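PDB 5GNE: leucine aminopeptidase from Legionella pneumophila, which is a zinc-dependent aminopeptidase of the M28 family that probably removes residues from the N-terminal ends of peptides. Local coordinates for residues 113-118 and 353-358; 202-207 and 265-270. All coordinates share one frame; numbering follows the deposited sequence.

Interaction 1: 113-118 and 353-358; sequences KIWQTN and LNLEHM
Trp115 on helix 111-123 comes closest in backbone to Leu355, CA to CA 7.1 Å, where helix 355-373 begins. Ile114 lies nearest Met358 and Asn118 nearest Leu353. The Trp115 ring reaches across because CG stands anti to the backbone N (chi1 -168°). Its six-membered part meets Leu353 and Leu355 obliquely, with CZ3 3.8 Å from Leu353 CB. Leu355 turns its CD1 branch to Ile114, 3.8 Å from CG2. The same CG2 also touches the sulfur of Met358. The Met358 chain is extended beyond CG and meets Asn118 from the opposite direction, so that SD lies 3.4 Å from Asn118 ND2. Leu353 CD1 packs against the Asn118 amide, 3.5 Å from OD1. That amide finds its polar partners on helix 202-221: OD1 is hydrogen-bonded to Ser206, and ND2 weakly to Ser210. Asn354 is the N-cap of helix 355-373. Its OD1 accepts from His357 N on an in-plane lone pair at 2.9 Å. No hydrogen bond joins the two segments. The contact therefore holds by apolar packing, while the buried amide of Asn118 is satisfied by a third helix.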
loop_
_atom_site.group_PDB
_atom_site.type_symbol
_atom_site.label_atom_id
_atom_site.label_comp_id
_atom_site.label_asym_id
_atom_site.label_seq_id
_atom_site.Cartn_x
_atom_site.Cartn_y
_atom_site.Cartn_z
ATOM N N LYS A 113 21.407 1.541 0.287
ATOM C CA LYS A 113 20.693 0.406 -0.267
ATOM C C LYS A 113 19.269 0.850 -0.611
ATOM O O LYS A 113 18.723 0.465 -1.658
ATOM C CB LYS A 113 20.673 -0.736 0.742
ATOM C CG LYS A 113 21.979 -1.521 0.915
ATOM C CD LYS A 113 22.075 -2.788 0.100
ATOM C CE LYS A 113 23.341 -3.549 0.476
ATOM N NZ LYS A 113 23.321 -4.941 -0.040
ATOM N N ILE A 114 18.689 1.683 0.257
ATOM C CA ILE A 114 17.413 2.343 -0.031
ATOM C C ILE A 114 17.459 3.092 -1.355
ATOM O O ILE A 114 16.634 2.864 -2.242
ATOM C CB ILE A 114 16.990 3.351 1.070
ATOM C CG1 ILE A 114 16.756 2.668 2.417
ATOM C CG2 ILE A 114 15.709 4.058 0.688
ATOM C CD1 ILE A 114 16.239 3.630 3.485
ATOM N N TRP A 115 18.432 3.993 -1.478
ATOM C CA TRP A 115 18.545 4.844 -2.654
ATOM C C TRP A 115 18.709 4.011 -3.914
ATOM O O TRP A 115 18.077 4.304 -4.933
ATOM C CB TRP A 115 19.708 5.833 -2.485
ATOM C CG TRP A 115 19.723 6.932 -3.505
ATOM C CD1 TRP A 115 20.533 7.035 -4.610
ATOM C CD2 TRP A 115 18.821 8.042 -3.566
ATOM N NE1 TRP A 115 20.222 8.174 -5.314
ATOM C CE2 TRP A 115 19.167 8.807 -4.699
ATOM C CE3 TRP A 115 17.761 8.478 -2.757
ATOM C CZ2 TRP A 115 18.497 9.979 -5.044
ATOM C CZ3 TRP A 115 17.093 9.637 -3.103
ATOM C CH2 TRP A 115 17.465 10.377 -4.235
ATOM N N GLN A 116 19.505 2.947 -3.830
ATOM C CA GLN A 116 19.726 2.096 -4.989
ATOM C C GLN A 116 18.413 1.516 -5.534
ATOM O O GLN A 116 18.195 1.481 -6.754
ATOM C CB GLN A 116 20.687 0.972 -4.655
ATOM C CG GLN A 116 21.146 0.251 -5.908
ATOM C CD GLN A 116 22.295 -0.690 -5.648
ATOM O OE1 GLN A 116 22.838 -0.735 -4.540
ATOM N NE2 GLN A 116 22.701 -1.427 -6.678
ATOM N N THR A 117 17.535 1.097 -4.621
ATOM C CA THR A 117 16.232 0.539 -4.998
ATOM C C THR A 117 15.431 1.555 -5.786
ATOM O O THR A 117 14.900 1.243 -6.854
ATOM C CB THR A 117 15.400 0.090 -3.778
ATOM O OG1 THR A 117 16.069 -0.975 -3.099
ATOM C CG2 THR A 117 14.043 -0.423 -4.217
ATOM N N ASN A 118 15.327 2.768 -5.257
ATOM C CA ASN A 118 14.649 3.830 -5.983
ATOM C C ASN A 118 15.240 4.057 -7.356
ATOM O O ASN A 118 14.502 4.247 -8.321
ATOM C CB ASN A 118 14.679 5.126 -5.198
ATOM C CG ASN A 118 13.730 5.105 -4.037
ATOM O OD1 ASN A 118 12.509 5.025 -4.223
ATOM N ND2 ASN A 118 14.274 5.170 -2.823
ATOM N N LEU A 353 12.931 12.853 -4.407
ATOM C CA LEU A 353 12.994 12.069 -3.164
ATOM C C LEU A 353 13.937 12.629 -2.116
ATOM O O LEU A 353 15.050 13.025 -2.433
ATOM C CB LEU A 353 13.400 10.624 -3.464
ATOM C CG LEU A 353 12.390 9.946 -4.393
ATOM C CD1 LEU A 353 12.773 8.523 -4.758
ATOM C CD2 LEU A 353 10.993 10.048 -3.826
ATOM N N ASN A 354 13.474 12.676 -0.871
ATOM C CA ASN A 354 14.325 12.989 0.277
ATOM C C ASN A 354 14.768 11.710 1.006
ATOM O O ASN A 354 13.942 11.031 1.632
ATOM C CB ASN A 354 13.579 13.918 1.241
ATOM C CG ASN A 354 14.468 14.439 2.366
ATOM O OD1 ASN A 354 14.815 13.711 3.293
ATOM N ND2 ASN A 354 14.853 15.703 2.273
ATOM N N LEU A 355 16.065 11.402 0.970
ATOM C CA LEU A 355 16.573 10.169 1.577
ATOM C C LEU A 355 16.491 10.182 3.092
ATOM O O LEU A 355 16.261 9.129 3.686
ATOM C CB LEU A 355 18.004 9.859 1.149
ATOM C CG LEU A 355 18.551 8.486 1.591
ATOM C CD1 LEU A 355 17.661 7.308 1.239
ATOM C CD2 LEU A 355 19.928 8.244 1.026
ATOM N N GLU A 356 16.626 11.340 3.728
ATOM C CA GLU A 356 16.460 11.387 5.184
ATOM C C GLU A 356 15.030 10.950 5.567
ATOM O O GLU A 356 14.826 10.188 6.526
ATOM C CB GLU A 356 16.714 12.805 5.727
ATOM C CG GLU A 356 16.738 12.912 7.259
ATOM C CD GLU A 356 17.285 14.240 7.773
ATOM O OE1 GLU A 356 18.198 14.233 8.625
ATOM O OE2 GLU A 356 16.791 15.299 7.336
ATOM N N HIS A 357 14.068 11.372 4.752
ATOM C CA HIS A 357 12.651 11.096 4.972
ATOM C C HIS A 357 12.300 9.602 4.872
ATOM O O HIS A 357 11.620 9.049 5.728
ATOM C CB HIS A 357 11.856 11.929 3.951
ATOM C CG HIS A 357 10.493 12.338 4.405
ATOM N ND1 HIS A 357 10.229 12.788 5.680
ATOM C CD2 HIS A 357 9.333 12.487 3.717
ATOM C CE1 HIS A 357 8.957 13.117 5.781
ATOM N NE2 HIS A 357 8.394 12.957 4.595
ATOM N N MET A 358 12.847 8.949 3.862
ATOM C CA MET A 358 12.723 7.515 3.693
ATOM C C MET A 358 13.393 6.742 4.808
ATOM O O MET A 358 12.816 5.773 5.339
ATOM C CB MET A 358 13.313 7.125 2.361
ATOM C CG MET A 358 12.558 7.748 1.219
ATOM S SD MET A 358 13.092 7.077 -0.334
ATOM C CE MET A 358 12.148 8.060 -1.410
#

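Interaction 2: 202-207 and 265-270; sequences ADDDSS and LDQAGY. With ZN (zinc ion), chain D.
Asp204 and Asp266 reach from the two segments to one zinc ion. Their carboxylate planes are 31° apart. Asp204 binds through OD1 at 2.2 Å. Asp266 binds through both oxygens, OD1 at 2.0 Å and the longer OD2 at 2.5 Å. His191 completes the protein ligands of this zinc, and Ser316 hydrogen-bonds to Asp266 OD2. Asp205 crosses Asp266 at about a right angle. Its OD1 accepts from Gln267 N at 2.8 Å, met from above the carboxylate plane. Asp205 OD2 accepts from His191 N. Asp203 has CG anti to its backbone N (chi1 -171°), which carries the carboxylate to the 267-270 loop. There OD1 is met by Gly269 N nearly along the C-O axis, at 3.1 Å. OD2 sits 3.3 Å from Tyr270 CB and also takes a hydrogen bond from Asn340. The Gln267 amide stands nearly upright to the Asp203 carboxylate, its plane turned by 81°. Ser207 OG donates back to Asp203 O and accepts a nearly straight bond from Ala268 N at 2.8 Å. Three successive backbone N-H groups, from Gln267 to Gly269, are thus held by side chains of the helix start. Asp204 also binds the second zinc, with Glu239 and His344. A bridging aspartate between two zincs is typical of the M28 aminopeptidase site.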
loop_
_atom_site.group_PDB
_atom_site.type_symbol
_atom_site.label_atom_id
_atom_site.label_comp_id
_atom_site.label_asym_id
_atom_site.label_seq_id
_atom_site.Cartn_x
_atom_site.Cartn_y
_atom_site.Cartn_z
ATOM N N ALA A 202 8.495 8.019 -8.739
ATOM C CA ALA A 202 9.508 7.976 -7.711
ATOM C C ALA A 202 8.907 8.028 -6.308
ATOM O O ALA A 202 9.069 7.086 -5.538
ATOM C CB ALA A 202 10.485 9.104 -7.905
ATOM N N ASP A 203 8.240 9.127 -5.965
ATOM C CA ASP A 203 7.555 9.200 -4.679
ATOM C C ASP A 203 6.331 8.293 -4.679
ATOM O O ASP A 203 6.081 7.602 -3.709
ATOM C CB ASP A 203 7.105 10.613 -4.360
ATOM C CG ASP A 203 6.591 10.753 -2.942
ATOM O OD1 ASP A 203 7.180 10.094 -2.060
ATOM O OD2 ASP A 203 5.612 11.511 -2.697
ATOM N N ASP A 204 5.568 8.285 -5.773
ATOM C CA ASP A 204 4.396 7.426 -5.834
ATOM C C ASP A 204 4.840 6.002 -6.020
ATOM O O ASP A 204 4.780 5.407 -7.094
ATOM C CB ASP A 204 3.395 7.819 -6.892
ATOM C CG ASP A 204 2.004 7.393 -6.502
ATOM O OD1 ASP A 204 1.914 6.578 -5.568
ATOM O OD2 ASP A 204 1.002 7.842 -7.086
ATOM N N ASP A 205 5.422 5.608 -4.898
ATOM C CA ASP A 205 5.763 4.325 -4.360
ATOM C C ASP A 205 6.875 3.479 -4.864
ATOM O O ASP A 205 6.979 2.322 -4.466
ATOM C CB ASP A 205 4.508 3.514 -4.229
ATOM C CG ASP A 205 4.120 3.428 -2.777
ATOM O OD1 ASP A 205 4.685 4.268 -2.028
ATOM O OD2 ASP A 205 3.352 2.544 -2.372
ATOM N N SER A 206 7.778 4.062 -5.631
ATOM C CA SER A 206 9.112 3.503 -5.570
ATOM C C SER A 206 9.543 3.669 -4.107
ATOM O O SER A 206 10.040 2.729 -3.474
ATOM C CB SER A 206 10.087 4.230 -6.489
ATOM O OG SER A 206 11.342 3.578 -6.462
ATOM N N SER A 207 9.280 4.855 -3.555
ATOM C CA SER A 207 9.654 5.151 -2.174
ATOM C C SER A 207 9.144 4.077 -1.202
ATOM O O SER A 207 9.951 3.436 -0.499
ATOM C CB SER A 207 9.180 6.553 -1.761
ATOM O OG SER A 207 7.772 6.669 -1.638
ATOM N N LEU A 265 2.567 1.739 3.031
ATOM C CA LEU A 265 3.566 2.711 2.653
ATOM C C LEU A 265 3.266 3.199 1.254
ATOM O O LEU A 265 3.631 2.554 0.277
ATOM C CB LEU A 265 4.951 2.079 2.722
ATOM C CG LEU A 265 5.365 1.677 4.147
ATOM C CD1 LEU A 265 6.549 0.730 4.124
ATOM C CD2 LEU A 265 5.708 2.934 4.980
ATOM N N ASP A 266 2.611 4.343 1.156
ATOM C CA ASP A 266 2.335 4.942 -0.126
ATOM C C ASP A 266 2.819 6.405 -0.080
ATOM O O ASP A 266 2.221 7.247 0.591
ATOM C CB ASP A 266 0.842 4.794 -0.411
ATOM C CG ASP A 266 0.488 5.019 -1.847
ATOM O OD1 ASP A 266 1.377 5.382 -2.644
ATOM O OD2 ASP A 266 -0.693 4.788 -2.181
ATOM N N GLN A 267 3.854 6.700 -0.869
ATOM C CA GLN A 267 4.595 7.980 -0.827
ATOM C C GLN A 267 5.289 8.213 0.502
ATOM O O GLN A 267 4.715 8.789 1.431
ATOM C CB GLN A 267 3.699 9.157 -1.148
ATOM C CG GLN A 267 3.212 9.094 -2.555
ATOM C CD GLN A 267 2.009 9.958 -2.765
ATOM O OE1 GLN A 267 2.060 11.167 -2.554
ATOM N NE2 GLN A 267 0.915 9.349 -3.185
ATOM N N ALA A 268 6.501 7.674 0.604
ATOM C CA ALA A 268 7.316 7.818 1.807
ATOM C C ALA A 268 8.573 8.670 1.616
ATOM O O ALA A 268 9.510 8.560 2.411
ATOM C CB ALA A 268 7.701 6.461 2.317
ATOM N N GLY A 269 8.638 9.456 0.542
ATOM C CA GLY A 269 9.903 10.071 0.190
ATOM C C GLY A 269 9.992 11.531 -0.199
ATOM O O GLY A 269 11.084 12.031 -0.454
ATOM N N TYR A 270 8.868 12.227 -0.231
ATOM C CA TYR A 270 8.869 13.604 -0.686
ATOM C C TYR A 270 8.552 14.534 0.448
ATOM O O TYR A 270 7.563 14.350 1.153
ATOM C CB TYR A 270 7.873 13.813 -1.812
ATOM C CG TYR A 270 7.665 15.272 -2.189
ATOM C CD1 TYR A 270 8.565 15.936 -2.999
ATOM C CD2 TYR A 270 6.550 15.974 -1.748
ATOM C CE1 TYR A 270 8.374 17.262 -3.366
ATOM C CE2 TYR A 270 6.352 17.301 -2.102
ATOM C CZ TYR A 270 7.267 17.936 -2.911
ATOM O OH TYR A 270 7.065 19.246 -3.259
HETATM ZN ZN ZN D . 0.316 5.614 -4.310
#

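Overall arrangement
The centres of interactions 1 and 2 lie about 9 Å apart, and the two contacts touch directly. The Asn118 to Ser206 bond ties helix 111-123 to the start of helix 202-221. Met358 CE packs 3.3 Å from Ser207 CB, so helix 355-373 meets the same helix. The backbone of Asn354 is probably hydrogen-bonded to that of Gly269. Interaction 2 holds ligands of both zinc ions, whereas interaction 1 lies behind it: the Leu353 side chain is about 8 Å from that of Asp204 and about 12 Å from a zinc. Segments 113-118 and 353-358 supply no zinc ligand themselves.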